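Local coordinates for aromatic amino acid exporter YddG (Starkeya novella, PDB 5I20), which exports amino acids of many kinds, among them threonine, methionine, lysine and glutamate, across the bacterial inner membrane through a large central cavity, at residues Phe33-Ala37 with Ser192-His196; Ile72-Phe76 with Thr188-Ser192; Leu88-Glu93 with Glu148-Tyr153; Ala92-Val97 with Arg139-Phe145; Ser170-Val176 with Gly231-Val237. All blocks are in the same frame, centred on the assembly; numbering follows the deposited sequence.

Interaction 1 (Phe33-Ala37 with Ser192-His196); sequences FLLTA and SALCH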
# COMPACT_ATOMS: atom_id res chain seq x y z
N PHE A 33 7.94 -14.28 -0.07
CA PHE A 33 7.76 -14.51 1.36
C PHE A 33 9.05 -14.31 2.15
O PHE A 33 9.02 -13.73 3.24
CB PHE A 33 7.21 -15.91 1.62
CG PHE A 33 5.71 -15.99 1.54
CD1 PHE A 33 4.92 -15.29 2.44
CD2 PHE A 33 5.09 -16.76 0.57
CE1 PHE A 33 3.55 -15.36 2.38
CE2 PHE A 33 3.71 -16.83 0.50
CZ PHE A 33 2.94 -16.13 1.40
N LEU A 34 10.16 -14.79 1.61
CA LEU A 34 11.45 -14.57 2.24
C LEU A 34 11.79 -13.08 2.24
O LEU A 34 12.31 -12.55 3.22
CB LEU A 34 12.55 -15.34 1.52
CG LEU A 34 13.95 -15.22 2.14
CD1 LEU A 34 13.95 -15.83 3.54
CD2 LEU A 34 15.00 -15.88 1.27
N LEU A 35 11.47 -12.41 1.14
CA LEU A 35 11.73 -10.98 1.01
C LEU A 35 10.87 -10.20 2.00
O LEU A 35 11.30 -9.18 2.55
CB LEU A 35 11.45 -10.51 -0.42
CG LEU A 35 11.88 -9.09 -0.80
CD1 LEU A 35 13.39 -8.93 -0.70
CD2 LEU A 35 11.39 -8.73 -2.20
N THR A 36 9.66 -10.70 2.24
CA THR A 36 8.76 -10.10 3.21
C THR A 36 9.29 -10.29 4.62
O THR A 36 9.33 -9.34 5.42
CB THR A 36 7.34 -10.71 3.10
OG1 THR A 36 6.81 -10.45 1.79
CG2 THR A 36 6.41 -10.13 4.15
N ALA A 37 9.72 -11.51 4.93
CA ALA A 37 10.29 -11.84 6.23
C ALA A 37 11.50 -10.96 6.56
O ALA A 37 11.65 -10.50 7.69
CB ALA A 37 10.68 -13.31 6.28
N SER A 192 5.71 -15.07 7.61
CA SER A 192 6.27 -15.12 6.26
C SER A 192 7.49 -16.04 6.21
O SER A 192 7.78 -16.65 5.19
CB SER A 192 6.65 -13.72 5.77
OG SER A 192 5.53 -12.85 5.80
N ALA A 193 8.20 -16.12 7.33
CA ALA A 193 9.33 -17.03 7.45
C ALA A 193 8.85 -18.47 7.37
O ALA A 193 9.49 -19.31 6.74
CB ALA A 193 10.07 -16.79 8.75
N LEU A 194 7.71 -18.74 8.00
CA LEU A 194 7.12 -20.08 7.97
C LEU A 194 6.65 -20.43 6.57
O LEU A 194 6.91 -21.53 6.08
CB LEU A 194 5.96 -20.17 8.96
CG LEU A 194 5.26 -21.53 9.06
CD1 LEU A 194 6.20 -22.57 9.66
CD2 LEU A 194 3.98 -21.42 9.87
N CYS A 195 5.96 -19.50 5.92
CA CYS A 195 5.49 -19.70 4.55
C CYS A 195 6.65 -19.91 3.58
O CYS A 195 6.49 -20.56 2.54
CB CYS A 195 4.64 -18.50 4.08
SG CYS A 195 2.95 -18.47 4.71
N HIS A 196 7.81 -19.37 3.93
CA HIS A 196 9.01 -19.56 3.13
C HIS A 196 9.48 -21.01 3.16
O HIS A 196 9.52 -21.68 2.13
CB HIS A 196 10.13 -18.64 3.61
CG HIS A 196 11.46 -18.92 2.98
ND1 HIS A 196 11.77 -18.53 1.69
CD2 HIS A 196 12.56 -19.55 3.46
CE1 HIS A 196 13.00 -18.91 1.41
NE2 HIS A 196 13.50 -19.53 2.46

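Interaction 2 (Ile72-Phe76 with Thr188-Ser192); sequences IGGLF and TAALS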
# COMPACT_ATOMS: atom_id res chain seq x y z
N ILE A 72 -2.09 -8.29 12.48
CA ILE A 72 -1.50 -9.47 11.86
C ILE A 72 -2.38 -9.95 10.71
O ILE A 72 -1.88 -10.29 9.64
CB ILE A 72 -1.29 -10.61 12.87
CG1 ILE A 72 -0.39 -10.14 14.01
CG2 ILE A 72 -0.70 -11.83 12.19
CD1 ILE A 72 -0.26 -11.13 15.15
N GLY A 73 -3.69 -9.97 10.94
CA GLY A 73 -4.63 -10.34 9.91
C GLY A 73 -4.59 -9.36 8.76
O GLY A 73 -4.79 -9.73 7.60
N GLY A 74 -4.32 -8.10 9.07
CA GLY A 74 -4.25 -7.07 8.06
C GLY A 74 -3.01 -7.19 7.21
O GLY A 74 -3.09 -7.49 6.01
N LEU A 75 -1.85 -6.97 7.83
CA LEU A 75 -0.59 -6.94 7.10
C LEU A 75 -0.26 -8.27 6.43
O LEU A 75 0.09 -8.29 5.25
CB LEU A 75 0.55 -6.54 8.03
CG LEU A 75 0.45 -5.13 8.63
CD1 LEU A 75 1.80 -4.71 9.19
CD2 LEU A 75 -0.04 -4.13 7.59
N PHE A 76 -0.36 -9.38 7.16
CA PHE A 76 -0.02 -10.67 6.57
C PHE A 76 -1.07 -11.11 5.56
O PHE A 76 -0.74 -11.69 4.53
CB PHE A 76 0.14 -11.75 7.64
CG PHE A 76 0.46 -13.11 7.08
CD1 PHE A 76 1.75 -13.42 6.68
CD2 PHE A 76 -0.54 -14.06 6.93
CE1 PHE A 76 2.04 -14.68 6.15
CE2 PHE A 76 -0.25 -15.31 6.41
CZ PHE A 76 1.04 -15.62 6.02
N THR A 188 4.21 -10.60 11.25
CA THR A 188 4.07 -10.88 9.83
C THR A 188 5.35 -11.49 9.26
O THR A 188 5.30 -12.39 8.43
CB THR A 188 3.72 -9.60 9.03
OG1 THR A 188 2.51 -9.03 9.53
CG2 THR A 188 3.54 -9.93 7.55
N ALA A 189 6.49 -10.99 9.72
CA ALA A 189 7.78 -11.53 9.30
C ALA A 189 7.95 -12.97 9.78
O ALA A 189 8.47 -13.82 9.05
CB ALA A 189 8.91 -10.66 9.81
N ALA A 190 7.51 -13.25 11.00
CA ALA A 190 7.61 -14.59 11.56
C ALA A 190 6.77 -15.57 10.75
O ALA A 190 7.21 -16.67 10.43
CB ALA A 190 7.19 -14.60 13.02
N LEU A 191 5.54 -15.16 10.42
CA LEU A 191 4.65 -15.98 9.60
C LEU A 191 5.19 -16.15 8.18
O LEU A 191 5.13 -17.24 7.61
CB LEU A 191 3.25 -15.37 9.57
CG LEU A 191 2.45 -15.39 10.87
CD1 LEU A 191 1.14 -14.64 10.71
CD2 LEU A 191 2.19 -16.83 11.31
N SER A 192 5.71 -15.07 7.61
CA SER A 192 6.27 -15.12 6.26
C SER A 192 7.49 -16.04 6.21
O SER A 192 7.78 -16.65 5.19
CB SER A 192 6.65 -13.72 5.77
OG SER A 192 5.53 -12.85 5.80

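Interaction 3 (Leu88-Glu93 with Glu148-Tyr153); sequences LAPPAE and EYVPGY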
# COMPACT_ATOMS: atom_id res chain seq x y z
N LEU A 88 -1.13 -16.99 -9.76
CA LEU A 88 -2.26 -17.51 -10.52
C LEU A 88 -2.64 -16.63 -11.70
O LEU A 88 -3.43 -17.03 -12.55
CB LEU A 88 -3.47 -17.68 -9.59
CG LEU A 88 -3.30 -18.72 -8.48
CD1 LEU A 88 -4.55 -18.77 -7.61
CD2 LEU A 88 -3.00 -20.09 -9.08
N ALA A 89 -2.06 -15.43 -11.75
CA ALA A 89 -2.44 -14.44 -12.75
C ALA A 89 -1.26 -13.57 -13.14
O ALA A 89 -0.38 -13.31 -12.32
CB ALA A 89 -3.58 -13.57 -12.22
N PRO A 90 -1.22 -13.13 -14.41
CA PRO A 90 -0.20 -12.19 -14.86
C PRO A 90 -0.20 -10.91 -14.02
O PRO A 90 -1.27 -10.46 -13.61
CB PRO A 90 -0.58 -11.91 -16.32
CG PRO A 90 -1.96 -12.47 -16.50
CD PRO A 90 -2.09 -13.58 -15.51
N PRO A 91 0.99 -10.35 -13.76
CA PRO A 91 1.20 -9.23 -12.83
C PRO A 91 0.43 -7.96 -13.18
O PRO A 91 0.04 -7.23 -12.27
CB PRO A 91 2.71 -8.98 -12.93
CG PRO A 91 3.28 -10.26 -13.42
CD PRO A 91 2.25 -10.82 -14.35
N ALA A 92 0.23 -7.70 -14.46
CA ALA A 92 -0.42 -6.48 -14.90
C ALA A 92 -1.88 -6.44 -14.47
O ALA A 92 -2.36 -5.44 -13.94
CB ALA A 92 -0.31 -6.32 -16.40
N GLU A 93 -2.59 -7.54 -14.69
CA GLU A 93 -4.00 -7.64 -14.33
C GLU A 93 -4.17 -7.83 -12.83
O GLU A 93 -5.15 -7.36 -12.25
CB GLU A 93 -4.67 -8.78 -15.09
CG GLU A 93 -4.96 -8.45 -16.55
CD GLU A 93 -4.15 -9.28 -17.51
OE1 GLU A 93 -3.36 -8.70 -18.29
OE2 GLU A 93 -4.31 -10.52 -17.50
N GLU A 148 -8.98 -18.27 -17.28
CA GLU A 148 -8.10 -19.18 -16.56
C GLU A 148 -7.34 -18.47 -15.44
O GLU A 148 -6.76 -19.12 -14.57
CB GLU A 148 -7.12 -19.87 -17.52
CG GLU A 148 -6.28 -18.92 -18.37
CD GLU A 148 -6.96 -18.55 -19.68
OE1 GLU A 148 -8.20 -18.40 -19.69
OE2 GLU A 148 -6.25 -18.41 -20.70
N TYR A 149 -7.34 -17.14 -15.47
CA TYR A 149 -6.62 -16.36 -14.47
C TYR A 149 -7.54 -15.85 -13.36
O TYR A 149 -7.10 -15.15 -12.45
CB TYR A 149 -5.90 -15.19 -15.13
CG TYR A 149 -4.86 -15.60 -16.15
CD1 TYR A 149 -3.99 -16.65 -15.88
CD2 TYR A 149 -4.75 -14.95 -17.37
CE1 TYR A 149 -3.03 -17.04 -16.81
CE2 TYR A 149 -3.80 -15.33 -18.30
CZ TYR A 149 -2.94 -16.38 -18.02
OH TYR A 149 -2.00 -16.75 -18.94
N VAL A 150 -8.82 -16.22 -13.44
CA VAL A 150 -9.83 -15.79 -12.47
C VAL A 150 -9.47 -16.07 -11.00
O VAL A 150 -9.71 -15.22 -10.14
CB VAL A 150 -11.21 -16.42 -12.79
CG1 VAL A 150 -12.17 -16.29 -11.61
CG2 VAL A 150 -11.81 -15.76 -14.03
N PRO A 151 -8.89 -17.26 -10.69
CA PRO A 151 -8.48 -17.43 -9.29
C PRO A 151 -7.48 -16.37 -8.82
O PRO A 151 -7.52 -15.98 -7.65
CB PRO A 151 -7.82 -18.82 -9.30
CG PRO A 151 -8.54 -19.54 -10.37
CD PRO A 151 -8.79 -18.52 -11.45
N GLY A 152 -6.63 -15.90 -9.72
CA GLY A 152 -5.67 -14.86 -9.39
C GLY A 152 -6.32 -13.51 -9.20
O GLY A 152 -5.92 -12.73 -8.33
N TYR A 153 -7.33 -13.21 -10.01
CA TYR A 153 -8.05 -11.95 -9.89
C TYR A 153 -8.78 -11.88 -8.55
O TYR A 153 -8.82 -10.83 -7.91
CB TYR A 153 -9.05 -11.78 -11.04
CG TYR A 153 -8.47 -11.91 -12.43
CD1 TYR A 153 -7.16 -11.52 -12.70
CD2 TYR A 153 -9.23 -12.42 -13.47
CE1 TYR A 153 -6.64 -11.64 -13.99
CE2 TYR A 153 -8.72 -12.54 -14.74
CZ TYR A 153 -7.42 -12.15 -15.00
OH TYR A 153 -6.92 -12.28 -16.27

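Interaction 4 (Ala92-Val97 with Arg139-Phe145); sequences AEAGLV and RAGGFGF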
# COMPACT_ATOMS: atom_id res chain seq x y z
N ALA A 92 0.23 -7.70 -14.46
CA ALA A 92 -0.42 -6.48 -14.90
C ALA A 92 -1.88 -6.44 -14.47
O ALA A 92 -2.36 -5.44 -13.94
CB ALA A 92 -0.31 -6.32 -16.40
N GLU A 93 -2.59 -7.54 -14.69
CA GLU A 93 -4.00 -7.64 -14.33
C GLU A 93 -4.17 -7.83 -12.83
O GLU A 93 -5.15 -7.36 -12.25
CB GLU A 93 -4.67 -8.78 -15.09
CG GLU A 93 -4.96 -8.45 -16.55
CD GLU A 93 -4.15 -9.28 -17.51
OE1 GLU A 93 -3.36 -8.70 -18.29
OE2 GLU A 93 -4.31 -10.52 -17.50
N ALA A 94 -3.22 -8.51 -12.20
CA ALA A 94 -3.24 -8.69 -10.75
C ALA A 94 -3.05 -7.35 -10.04
O ALA A 94 -3.72 -7.06 -9.05
CB ALA A 94 -2.17 -9.68 -10.31
N GLY A 95 -2.12 -6.55 -10.55
CA GLY A 95 -1.84 -5.24 -9.98
C GLY A 95 -3.01 -4.28 -10.13
O GLY A 95 -3.28 -3.49 -9.23
N LEU A 96 -3.69 -4.35 -11.27
CA LEU A 96 -4.84 -3.49 -11.52
C LEU A 96 -6.01 -3.85 -10.60
O LEU A 96 -6.66 -2.96 -10.05
CB LEU A 96 -5.29 -3.58 -12.98
CG LEU A 96 -6.53 -2.74 -13.30
CD1 LEU A 96 -6.25 -1.26 -13.03
CD2 LEU A 96 -7.00 -2.94 -14.74
N VAL A 97 -6.28 -5.14 -10.43
CA VAL A 97 -7.37 -5.57 -9.57
C VAL A 97 -7.08 -5.17 -8.12
O VAL A 97 -7.95 -4.61 -7.44
CB VAL A 97 -7.63 -7.09 -9.66
CG1 VAL A 97 -8.62 -7.54 -8.60
CG2 VAL A 97 -8.15 -7.45 -11.04
N ARG A 139 1.23 -0.88 -21.29
CA ARG A 139 2.20 -1.91 -21.66
C ARG A 139 1.97 -2.38 -23.10
O ARG A 139 0.90 -2.17 -23.66
CB ARG A 139 2.12 -3.09 -20.70
CG ARG A 139 0.77 -3.80 -20.71
CD ARG A 139 0.63 -4.76 -19.54
NE ARG A 139 1.67 -5.79 -19.53
CZ ARG A 139 2.71 -5.80 -18.70
NH1 ARG A 139 3.60 -6.78 -18.77
NH2 ARG A 139 2.85 -4.83 -17.81
N ALA A 140 2.99 -3.01 -23.67
CA ALA A 140 2.95 -3.43 -25.07
C ALA A 140 1.81 -4.40 -25.38
O ALA A 140 1.12 -4.25 -26.39
CB ALA A 140 4.28 -4.07 -25.46
N GLY A 141 1.61 -5.38 -24.50
CA GLY A 141 0.56 -6.36 -24.69
C GLY A 141 -0.84 -5.80 -24.48
O GLY A 141 -1.76 -6.12 -25.23
N GLY A 142 -0.99 -4.98 -23.45
CA GLY A 142 -2.29 -4.43 -23.10
C GLY A 142 -2.96 -5.26 -22.02
O GLY A 142 -2.31 -6.08 -21.37
N PHE A 143 -4.26 -5.06 -21.83
CA PHE A 143 -5.00 -5.79 -20.81
C PHE A 143 -5.86 -6.91 -21.39
O PHE A 143 -6.90 -6.66 -22.01
CB PHE A 143 -5.88 -4.84 -20.00
CG PHE A 143 -5.15 -4.16 -18.88
CD1 PHE A 143 -4.07 -4.78 -18.26
CD2 PHE A 143 -5.54 -2.90 -18.44
CE1 PHE A 143 -3.40 -4.16 -17.23
CE2 PHE A 143 -4.86 -2.28 -17.41
CZ PHE A 143 -3.79 -2.91 -16.80
N GLY A 144 -5.43 -8.15 -21.17
CA GLY A 144 -6.17 -9.31 -21.63
C GLY A 144 -6.62 -10.20 -20.49
O GLY A 144 -5.91 -11.12 -20.09
N PHE A 145 -7.81 -9.92 -19.96
CA PHE A 145 -8.37 -10.71 -18.87
C PHE A 145 -8.94 -12.03 -19.40
O PHE A 145 -9.90 -12.04 -20.16
CB PHE A 145 -9.45 -9.92 -18.14
CG PHE A 145 -8.91 -8.82 -17.27
CD1 PHE A 145 -8.54 -7.60 -17.81
CD2 PHE A 145 -8.77 -9.01 -15.90
CE1 PHE A 145 -8.04 -6.59 -17.01
CE2 PHE A 145 -8.28 -8.00 -15.10
CZ PHE A 145 -7.91 -6.79 -15.65

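Interaction 5 (Ser170-Val176 with Gly231-Val237); sequences SRRFARV and GMKRGDV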
# COMPACT_ATOMS: atom_id res chain seq x y z
N SER A 170 -8.36 0.84 11.07
CA SER A 170 -7.29 1.37 11.91
C SER A 170 -7.77 2.56 12.73
O SER A 170 -7.29 2.79 13.84
CB SER A 170 -6.08 1.76 11.07
OG SER A 170 -5.47 0.62 10.50
N ARG A 171 -8.73 3.32 12.20
CA ARG A 171 -9.26 4.47 12.94
C ARG A 171 -10.01 4.01 14.19
O ARG A 171 -10.04 4.72 15.19
CB ARG A 171 -10.17 5.32 12.05
CG ARG A 171 -10.82 6.48 12.79
CD ARG A 171 -11.12 7.64 11.87
NE ARG A 171 -9.91 8.27 11.37
CZ ARG A 171 -9.71 9.58 11.29
NH1 ARG A 171 -10.66 10.41 11.69
NH2 ARG A 171 -8.57 10.05 10.82
N ARG A 172 -10.59 2.82 14.13
CA ARG A 172 -11.29 2.25 15.28
C ARG A 172 -10.31 2.00 16.43
O ARG A 172 -10.66 2.14 17.60
CB ARG A 172 -12.00 0.95 14.88
CG ARG A 172 -12.48 0.10 16.05
CD ARG A 172 -13.45 -0.98 15.57
NE ARG A 172 -14.83 -0.68 15.94
CZ ARG A 172 -15.88 -1.39 15.56
NH1 ARG A 172 -15.72 -2.46 14.78
NH2 ARG A 172 -17.10 -1.04 15.94
N PHE A 173 -9.07 1.66 16.08
CA PHE A 173 -8.02 1.44 17.06
C PHE A 173 -7.15 2.68 17.23
O PHE A 173 -5.95 2.57 17.44
CB PHE A 173 -7.15 0.25 16.66
CG PHE A 173 -7.91 -1.04 16.50
CD1 PHE A 173 -8.18 -1.83 17.61
CD2 PHE A 173 -8.34 -1.46 15.26
CE1 PHE A 173 -8.88 -3.01 17.47
CE2 PHE A 173 -9.04 -2.64 15.11
CZ PHE A 173 -9.31 -3.42 16.22
N ALA A 174 -7.77 3.85 17.15
CA ALA A 174 -7.04 5.11 17.23
C ALA A 174 -6.31 5.29 18.57
O ALA A 174 -5.31 6.01 18.65
CB ALA A 174 -7.98 6.29 16.99
N ARG A 175 -6.81 4.64 19.62
CA ARG A 175 -6.15 4.71 20.92
C ARG A 175 -4.84 3.93 20.94
O ARG A 175 -3.96 4.20 21.75
CB ARG A 175 -7.08 4.20 22.03
N VAL A 176 -4.73 2.96 20.03
CA VAL A 176 -3.54 2.11 19.96
C VAL A 176 -2.34 2.86 19.39
O VAL A 176 -2.42 3.40 18.29
CB VAL A 176 -3.80 0.85 19.11
CG1 VAL A 176 -2.55 -0.00 19.02
CG2 VAL A 176 -4.96 0.04 19.69
N GLY A 231 -1.88 8.57 9.59
CA GLY A 231 -2.87 9.14 8.69
C GLY A 231 -4.25 8.51 8.84
O GLY A 231 -5.26 9.20 8.76
N MET A 232 -4.29 7.20 9.05
CA MET A 232 -5.56 6.50 9.17
C MET A 232 -6.27 6.82 10.49
O MET A 232 -7.50 6.84 10.55
CB MET A 232 -5.37 4.98 9.05
CG MET A 232 -5.07 4.48 7.64
SD MET A 232 -6.38 4.80 6.42
CE MET A 232 -5.69 6.20 5.55
N LYS A 233 -5.49 7.08 11.53
CA LYS A 233 -6.04 7.28 12.87
C LYS A 233 -6.35 8.74 13.20
O LYS A 233 -7.19 9.02 14.05
CB LYS A 233 -5.08 6.71 13.92
CG LYS A 233 -5.04 5.20 13.95
CD LYS A 233 -4.04 4.69 14.98
CE LYS A 233 -4.02 3.17 15.00
NZ LYS A 233 -2.89 2.63 15.81
N ARG A 234 -5.66 9.66 12.54
CA ARG A 234 -5.77 11.07 12.88
C ARG A 234 -5.95 11.97 11.66
O ARG A 234 -6.28 13.15 11.80
CB ARG A 234 -4.52 11.52 13.65
CG ARG A 234 -4.45 11.03 15.08
CD ARG A 234 -3.01 10.71 15.44
NE ARG A 234 -2.68 11.06 16.82
CZ ARG A 234 -1.49 10.84 17.37
NH1 ARG A 234 -0.53 10.25 16.67
NH2 ARG A 234 -1.27 11.20 18.63
N GLY A 235 -5.73 11.42 10.47
CA GLY A 235 -5.82 12.20 9.26
C GLY A 235 -7.14 12.04 8.54
O GLY A 235 -8.11 11.53 9.10
N ASP A 236 -7.18 12.49 7.29
CA ASP A 236 -8.38 12.40 6.48
C ASP A 236 -8.35 11.13 5.64
O ASP A 236 -7.70 11.07 4.59
CB ASP A 236 -8.50 13.64 5.58
CG ASP A 236 -9.89 13.81 5.00
OD1 ASP A 236 -10.59 12.79 4.80
OD2 ASP A 236 -10.28 14.96 4.73
N VAL A 237 -9.07 10.11 6.11
CA VAL A 237 -9.09 8.80 5.47
C VAL A 237 -9.62 8.82 4.03
O VAL A 237 -9.06 8.17 3.15
CB VAL A 237 -9.94 7.80 6.28
CG1 VAL A 237 -10.03 6.45 5.57
CG2 VAL A 237 -9.37 7.63 7.68

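Interaction 1 (Phe33-Ala37 with Ser192-His196)
Cys195 lays its CB over the centre of the Phe33 ring, 3.6 Å from the centroid and 10° off the ring normal. This is a CH-pi contact. Cys195 SG stands over the same face, 4.3 Å from that centroid, and adds a sulfur-aromatic contact. At the next residue of each helix, the His196 ring receives Leu34 in a second CH-pi contact. Leu34 CD1 lies over the centre of the imidazole, and Leu34 CB comes within 3.3 Å of His196 ND1. Both side chains have CG anti to the backbone N (chi1 -177° for Leu34), and they cross at a slant. Further along, Ser192 CB rests 3.5 Å from Phe33 O. Ala37 CB touches Ala193 CB at 4.3 Å. No hydrogen bond joins the two segments. The Ser192 hydroxyl is satisfied by Thr188 in its own helix, and Thr36 OG1 by Pro32 O. The segments of helices 32-53 and 181-199 run nearly antiparallel, at 152°, with their axes 7.9 Å apart. The contact thus joins a transmembrane helix from each of the two EamA sequence ranges. Helix 65-88 packs alongside: Phe83 meets the Phe33 ring edge-to-face, and Phe76 touches Cys195.

Interaction 2 (Ile72-Phe76 with Thr188-Ser192)
Leu191 stands across the Phe76 ring at about a right angle and covers one of its faces. Leu191 CB makes the CH-pi contact, 4.0 Å from the ring centroid and 27° off the normal. Leu191 CD1 lies over the same face, displaced toward the rim. The ring gets there because Phe76 CG is anti to the backbone N (chi1 179°), which carries it across to helix 181-199. The ring edge meets other groups. Ser192 OG lies in the ring plane, 3.9 Å from Phe76 CD1, and Thr188 CG2 sits near that plane beside Phe76 CB. Ile72 completes the apolar patch: its CG2 meets Leu191 CD1 at 3.7 Å, again with the side chains crossed at about a right angle. Thr188 OG1 comes within 3.5 Å of Leu75 CB, but its hydrogen bond goes to Phe184 O. The hydroxyl of Ser192 is turned back to its own helix. Its OG donates to Thr188 O at 2.7 Å, while Ser192 N reaches that oxygen from the opposite face of the carbonyl plane. Two bonds therefore grip Thr188 O. An alanine in place of Phe76 would probably open a gap against Leu191, which would keep Ile72 but lose the ring under its CB. The axes of the two segments are 10.1 Å apart and cross at -58°, and Phe76 and Leu191 span much of the gap. Helix 65-88 here bridges its neighbours. Leu75 also touches Phe40 of helix 32-53 and Trp163 of helix 150-169.

Interaction 3 (Leu88-Glu93 with Glu148-Tyr153)
Ala89 CB sits at the apolar centre, 3.7 Å from Gly152 CA and close to Tyr149 CB and Tyr153 CE1. Leu88 lies beside it, with CB 3.6 Å from Gly152 CA. Glycine suits this place, since a CB on it would clash with Ala89 CB. On the surface, the Leu88 and Pro151 side chains cross at about a right angle, Leu88 CD1 meeting Pro151 CB at 3.7 Å. Next comes a CH-pi contact. Pro90 CD stands over the centre of the Tyr149 ring, 3.4 Å from the centroid and 9° off the normal. Glu148 CG lies over the opposite face, so this ring is held between two aliphatic groups. The polar edge is formed by Glu93 and Tyr153, which run side by side and point the same way. Glu93 CB packs on Tyr153 CE1 at 3.6 Å. Tyr153 OH donates a weak hydrogen bond of 3.4 Å to Glu93 OE2, with carboxylate and ring planes 63° apart. The same phenol oxygen also bonds to Ala146 N. The contact joins the periplasmic turn between helices 65-88 and 91-98 to the start of helix 150-169. Its chemistry is mostly close apolar fit, and the weak bond gives Glu93 a modest polar mate.

Interaction 4 (Ala92-Val97 with Arg139-Phe145)
Helix 91-98 faces an irregular periplasmic loop, and the backbones come nearest at Glu93 and Phe143, whose CA atoms are 6.8 Å apart. Three aliphatic side chains of the helix meet two phenylalanines of the loop. Glu93 serves here through its methylene carbons. Its CG lies over the centre of the Phe145 ring, 3.5 Å from the centroid and 12° off the normal, a CH-pi contact. The two side chains slide past each other in opposite directions. Glu93 has CG anti to the carbonyl carbon (chi1 -76°), and the bend at chi2 carries its carboxylate beyond the ring toward Gly144. Val97 CG2 lies 4.1 Å from Phe145 CE2 and Leu96 CD2 4.1 Å from Phe145 CZ, both at the ring edge. Leu96 also reaches Phe143, its CD2 coming within 3.5 Å of Phe143 CE2. Ala92 CB meets the edge of the Phe143 ring, in its plane, 3.9 Å from CE1. On the outer flank Ala92 CB lies over one face of the Arg139 guanidinium, near its rim, with Arg139 CD at 3.6 Å. Gly142 allows the loop to turn, as its positive phi would jam a side chain against the preceding carbonyl. Behind the loop, Leu136 of helix 119-136 touches both Leu96 and Phe143. No hydrogen bond spans the two segments. Glu93 OE2 and Gly144 O, both acceptors, approach to 3.1 Å without bonding. Loop and helix are therefore held by apolar and CH-pi contacts, and the nearness of Gly144 O may disfavour a charged carboxylate.

Interaction 5 (Ser170-Val176 with Gly231-Val237)
Lys233 NZ is bonded to Val176 O at 2.6 Å. The ammonium approaches from above the carbonyl plane, 37° out of it, and also forms a salt bridge with Asp229. The lysine chain is extended beyond CG, so it lies along the turns of 170-176. Its CG passes 3.3 Å from Ser170 O, its CE 3.2 Å from Phe173 O, and its CD rests near Ala174 CA. An alanine in place of Lys233 would probably leave Val176 O without this donor, Asp229 without its cationic mate, and a gap beside the turns. Arg171 reaches the other way, toward the 231-235 backbone. Arg171 NE donates to Met232 O at 2.9 Å and 167°, almost straight, and the acceptor lies almost in the guanidinium plane. Arg171 CG is anti to the backbone N (chi1 177°), and the bend at chi3 turns the guanidinium toward the carbonyl of Met232. Lys233 O lies over one face of the Arg171 guanidinium. Val237 CG2 sits 3.8 Å from Arg171 NE. Ser170 CB packs on Met232 CB, while the Ser170 hydroxyl bonds to Tyr166 O. Two overlapping type I turns, Arg171 to Ala174 and Phe173 to Val176, shape the cytoplasmic link from helix 150-169 to helix 181-199. That link is thereby fastened to the junction of helices 224-234 and 237-243. Helix 65-88 lies against it too, where His70 stacks on Phe173.

Overall arrangement
Interactions 1 and 2 share Ser192 and helix 181-199, and their centres lie 9 Å apart. Helices 32-53 and 65-88, which follow each other in the chain, pack on that one helix, and Phe33 and Phe76 touch. Interactions 3 and 4 also have centres 9 Å apart. They share Ala92 and Glu93 of helix 91-98 and form one periplasmic cluster. Both fall between the two segments of interaction 1 along the chain. Interaction 5 is cytoplasmic, with its centre about 32 Å from that of interaction 3. Its segments alternate with those of interactions 1 and 2. Contacts 1 to 3 join the two EamA ranges, consistent with inverted repeats enclosing a central cavity.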